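Local structure of NADH kinase POS5, mitochondrial (3AFO) at residues H197-I202 with S352-V357. The protein phosphorylates both NADH and NAD(+) with ATP, preferring NADH about twofold, and serves as an antioxidant factor and key source of the cellular reductant NADPH. Numbering follows the deposited sequence.
Sequences HAMNDI and SGIYCV. With NAI (1,4-dihydronicotinamide adenine dinucleotide), chain C.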
loop_
_atom_site.group_PDB
_atom_site.type_symbol
_atom_site.label_atom_id
_atom_site.label_comp_id
_atom_site.label_asym_id
_atom_site.label_seq_id
_atom_site.Cartn_x
_atom_site.Cartn_y
_atom_site.Cartn_z
ATOM N N HIS A 197 -22.830 19.823 -3.772
ATOM C CA HIS A 197 -21.511 20.336 -4.083
ATOM C C HIS A 197 -20.504 19.938 -3.012
ATOM O O HIS A 197 -20.811 19.977 -1.821
ATOM C CB HIS A 197 -21.571 21.849 -4.255
ATOM C CG HIS A 197 -22.484 22.280 -5.362
ATOM N ND1 HIS A 197 -23.857 22.283 -5.234
ATOM C CD2 HIS A 197 -22.222 22.695 -6.622
ATOM C CE1 HIS A 197 -24.402 22.687 -6.368
ATOM N NE2 HIS A 197 -23.431 22.946 -7.225
ATOM N N ALA A 198 -19.310 19.547 -3.454
ATOM C CA ALA A 198 -18.293 18.988 -2.563
ATOM C C ALA A 198 -16.980 19.737 -2.642
ATOM O O ALA A 198 -16.445 19.968 -3.726
ATOM C CB ALA A 198 -18.068 17.498 -2.859
ATOM N N MET A 199 -16.446 20.084 -1.474
ATOM C CA MET A 199 -15.120 20.675 -1.376
ATOM C C MET A 199 -14.052 19.590 -1.148
ATOM O O MET A 199 -12.928 19.698 -1.649
ATOM C CB MET A 199 -15.121 21.679 -0.224
ATOM C CG MET A 199 -13.806 22.239 0.155
ATOM S SD MET A 199 -14.067 23.602 1.308
ATOM C CE MET A 199 -12.383 24.161 1.416
ATOM N N ASN A 200 -14.425 18.573 -0.377
ATOM C CA ASN A 200 -13.562 17.444 -0.033
ATOM C C ASN A 200 -13.831 16.254 -0.932
ATOM O O ASN A 200 -12.974 15.832 -1.728
ATOM C CB ASN A 200 -13.841 16.997 1.403
ATOM C CG ASN A 200 -12.753 17.364 2.382
ATOM O OD1 ASN A 200 -12.798 16.912 3.532
ATOM N ND2 ASN A 200 -11.778 18.164 1.962
ATOM N N ASP A 201 -15.019 15.686 -0.771
ATOM C CA ASP A 201 -15.310 14.416 -1.392
ATOM C C ASP A 201 -16.770 14.044 -1.484
ATOM O O ASP A 201 -17.637 14.626 -0.819
ATOM C CB ASP A 201 -14.541 13.294 -0.671
ATOM C CG ASP A 201 -14.631 13.386 0.847
ATOM O OD1 ASP A 201 -15.683 13.811 1.395
ATOM O OD2 ASP A 201 -13.632 13.007 1.497
ATOM N N ILE A 202 -17.013 13.043 -2.322
ATOM C CA ILE A 202 -18.282 12.368 -2.431
ATOM C C ILE A 202 -17.971 10.897 -2.222
ATOM O O ILE A 202 -17.080 10.345 -2.893
ATOM C CB ILE A 202 -18.900 12.590 -3.823
ATOM C CG1 ILE A 202 -19.202 14.085 -4.007
ATOM C CG2 ILE A 202 -20.175 11.714 -4.007
ATOM C CD1 ILE A 202 -18.928 14.624 -5.410
ATOM N N SER A 352 -16.360 30.425 -10.196
ATOM C CA SER A 352 -16.351 29.025 -9.757
ATOM C C SER A 352 -15.312 28.757 -8.663
ATOM O O SER A 352 -14.399 29.551 -8.455
ATOM C CB SER A 352 -16.096 28.093 -10.950
ATOM O OG SER A 352 -14.838 28.362 -11.538
ATOM N N GLY A 353 -15.463 27.630 -7.975
ATOM C CA GLY A 353 -14.490 27.195 -6.979
ATOM C C GLY A 353 -14.584 27.943 -5.660
ATOM O O GLY A 353 -15.539 28.693 -5.417
ATOM N N ILE A 354 -13.578 27.726 -4.817
ATOM C CA ILE A 354 -13.538 28.268 -3.470
ATOM C C ILE A 354 -12.192 28.936 -3.274
ATOM O O ILE A 354 -11.158 28.316 -3.505
ATOM C CB ILE A 354 -13.677 27.143 -2.420
ATOM C CG1 ILE A 354 -14.999 26.398 -2.604
ATOM C CG2 ILE A 354 -13.557 27.692 -1.003
ATOM C CD1 ILE A 354 -14.954 24.960 -2.131
ATOM N N TYR A 355 -12.200 30.191 -2.831
ATOM C CA TYR A 355 -10.963 30.908 -2.567
ATOM C C TYR A 355 -10.724 31.039 -1.074
ATOM O O TYR A 355 -11.501 31.690 -0.359
ATOM C CB TYR A 355 -10.960 32.278 -3.238
ATOM C CG TYR A 355 -10.951 32.230 -4.750
ATOM C CD1 TYR A 355 -9.768 32.430 -5.464
ATOM C CD2 TYR A 355 -12.123 31.986 -5.464
ATOM C CE1 TYR A 355 -9.759 32.394 -6.852
ATOM C CE2 TYR A 355 -12.119 31.942 -6.847
ATOM C CZ TYR A 355 -10.935 32.149 -7.535
ATOM O OH TYR A 355 -10.933 32.104 -8.911
ATOM N N CYS A 356 -9.643 30.418 -0.612
ATOM C CA CYS A 356 -9.308 30.406 0.798
ATOM C C CYS A 356 -8.108 31.302 1.019
ATOM O O CYS A 356 -7.057 31.095 0.413
ATOM C CB CYS A 356 -8.999 28.976 1.267
ATOM S SG CYS A 356 -10.352 27.828 1.010
ATOM N N VAL A 357 -8.285 32.317 1.862
ATOM C CA VAL A 357 -7.182 33.163 2.313
ATOM C C VAL A 357 -6.044 32.278 2.821
ATOM O O VAL A 357 -6.261 31.409 3.670
ATOM C CB VAL A 357 -7.635 34.123 3.438
ATOM C CG1 VAL A 357 -6.485 35.027 3.898
ATOM C CG2 VAL A 357 -8.807 34.968 2.961
HETATM P PA NAI C . -14.963 14.547 10.947
HETATM O O1A NAI C . -14.516 15.370 12.119
HETATM O O2A NAI C . -15.784 13.201 11.329
HETATM O O5B NAI C . -13.760 14.009 10.105
HETATM C C5B NAI C . -12.784 14.889 9.819
HETATM C C4B NAI C . -11.475 14.310 10.217
HETATM O O4B NAI C . -10.790 14.393 8.938
HETATM C C3B NAI C . -10.957 15.441 11.098
HETATM O O3B NAI C . -9.805 14.993 11.815
HETATM C C2B NAI C . -10.583 16.481 10.041
HETATM O O2B NAI C . -9.565 17.362 10.498
HETATM C C1B NAI C . -10.001 15.606 8.931
HETATM N N9A NAI C . -10.145 16.255 7.598
HETATM C C8A NAI C . -11.276 16.654 7.004
HETATM N N7A NAI C . -10.976 17.196 5.812
HETATM C C5A NAI C . -9.655 17.119 5.641
HETATM C C6A NAI C . -8.772 17.496 4.627
HETATM N N6A NAI C . -9.190 18.079 3.485
HETATM N N1A NAI C . -7.458 17.264 4.814
HETATM C C2A NAI C . -6.994 16.694 5.916
HETATM N N3A NAI C . -7.806 16.323 6.895
HETATM C C4A NAI C . -9.131 16.526 6.786
HETATM O O3 NAI C . -15.990 15.359 9.927
HETATM P PN NAI C . -15.637 16.790 9.286
HETATM O O1N NAI C . -14.545 17.451 10.073
HETATM O O2N NAI C . -16.955 17.409 9.034
HETATM O O5D NAI C . -14.963 16.463 7.833
HETATM C C5D NAI C . -15.648 15.663 6.884
HETATM C C4D NAI C . -14.659 14.734 6.199
HETATM O O4D NAI C . -14.446 13.620 7.097
HETATM C C3D NAI C . -15.229 14.050 4.966
HETATM O O3D NAI C . -15.134 14.902 3.817
HETATM C C2D NAI C . -14.294 12.825 4.844
HETATM O O2D NAI C . -13.237 13.112 3.916
HETATM C C1D NAI C . -13.704 12.705 6.280
HETATM N N1N NAI C . -13.921 11.324 6.740
HETATM C C2N NAI C . -12.792 10.544 6.965
HETATM C C3N NAI C . -12.907 9.226 7.376
HETATM C C7N NAI C . -11.607 8.419 7.625
HETATM O O7N NAI C . -11.623 7.258 8.027
HETATM N N7N NAI C . -10.489 9.074 7.384
HETATM C C4N NAI C . -14.183 8.681 7.567
HETATM C C5N NAI C . -15.340 9.454 7.339
HETATM C C6N NAI C . -15.225 10.780 6.917
#
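Met199 lies across the end of Ile354 at about a right angle, and the single methyl CD1 of the isoleucine does most of the touching: it sits 3.7 Å from Met199 CG and 3.8 Å from both CB and SD. With CG anti to the backbone N (chi1 171°) and the rest of the chain extended, the methionine reaches past this methyl until its CE comes 4.2 Å from Cys356 SG. Met199, in the link between strands 194-198 and 201-205, thus packs on strand 354-357 through apolar side-chain contacts, and Ile127 and Leu128 of helix 124-132 also touch it. Strands 194-198 and 354-357 both pair with strand 174-186 in one antiparallel sheet, whereas 201-205 belongs to another. The link carries the short Asn-Asp motif of NAD kinases: Met199 packs inward, while the next two residues, Asn200 and Asp201, belong to the NADH pocket. The Asp304 carboxylate accepts hydrogen bonds from the backbone N-H groups of Met199, Asn200 and Asp201, which helps hold the link in shape. Beyond it, the Asp201 carboxylate faces the nicotinamide ribose of NADH, OD2 taking a very short 2.5 Å hydrogen bond from O2D, while OD1 lies 2.7 Å from O3D. The Asn200 amide lies beside N7A and N6A of the adenine, and an alanine here would probably leave these two nitrogens without their polar neighbour and the base less firmly held.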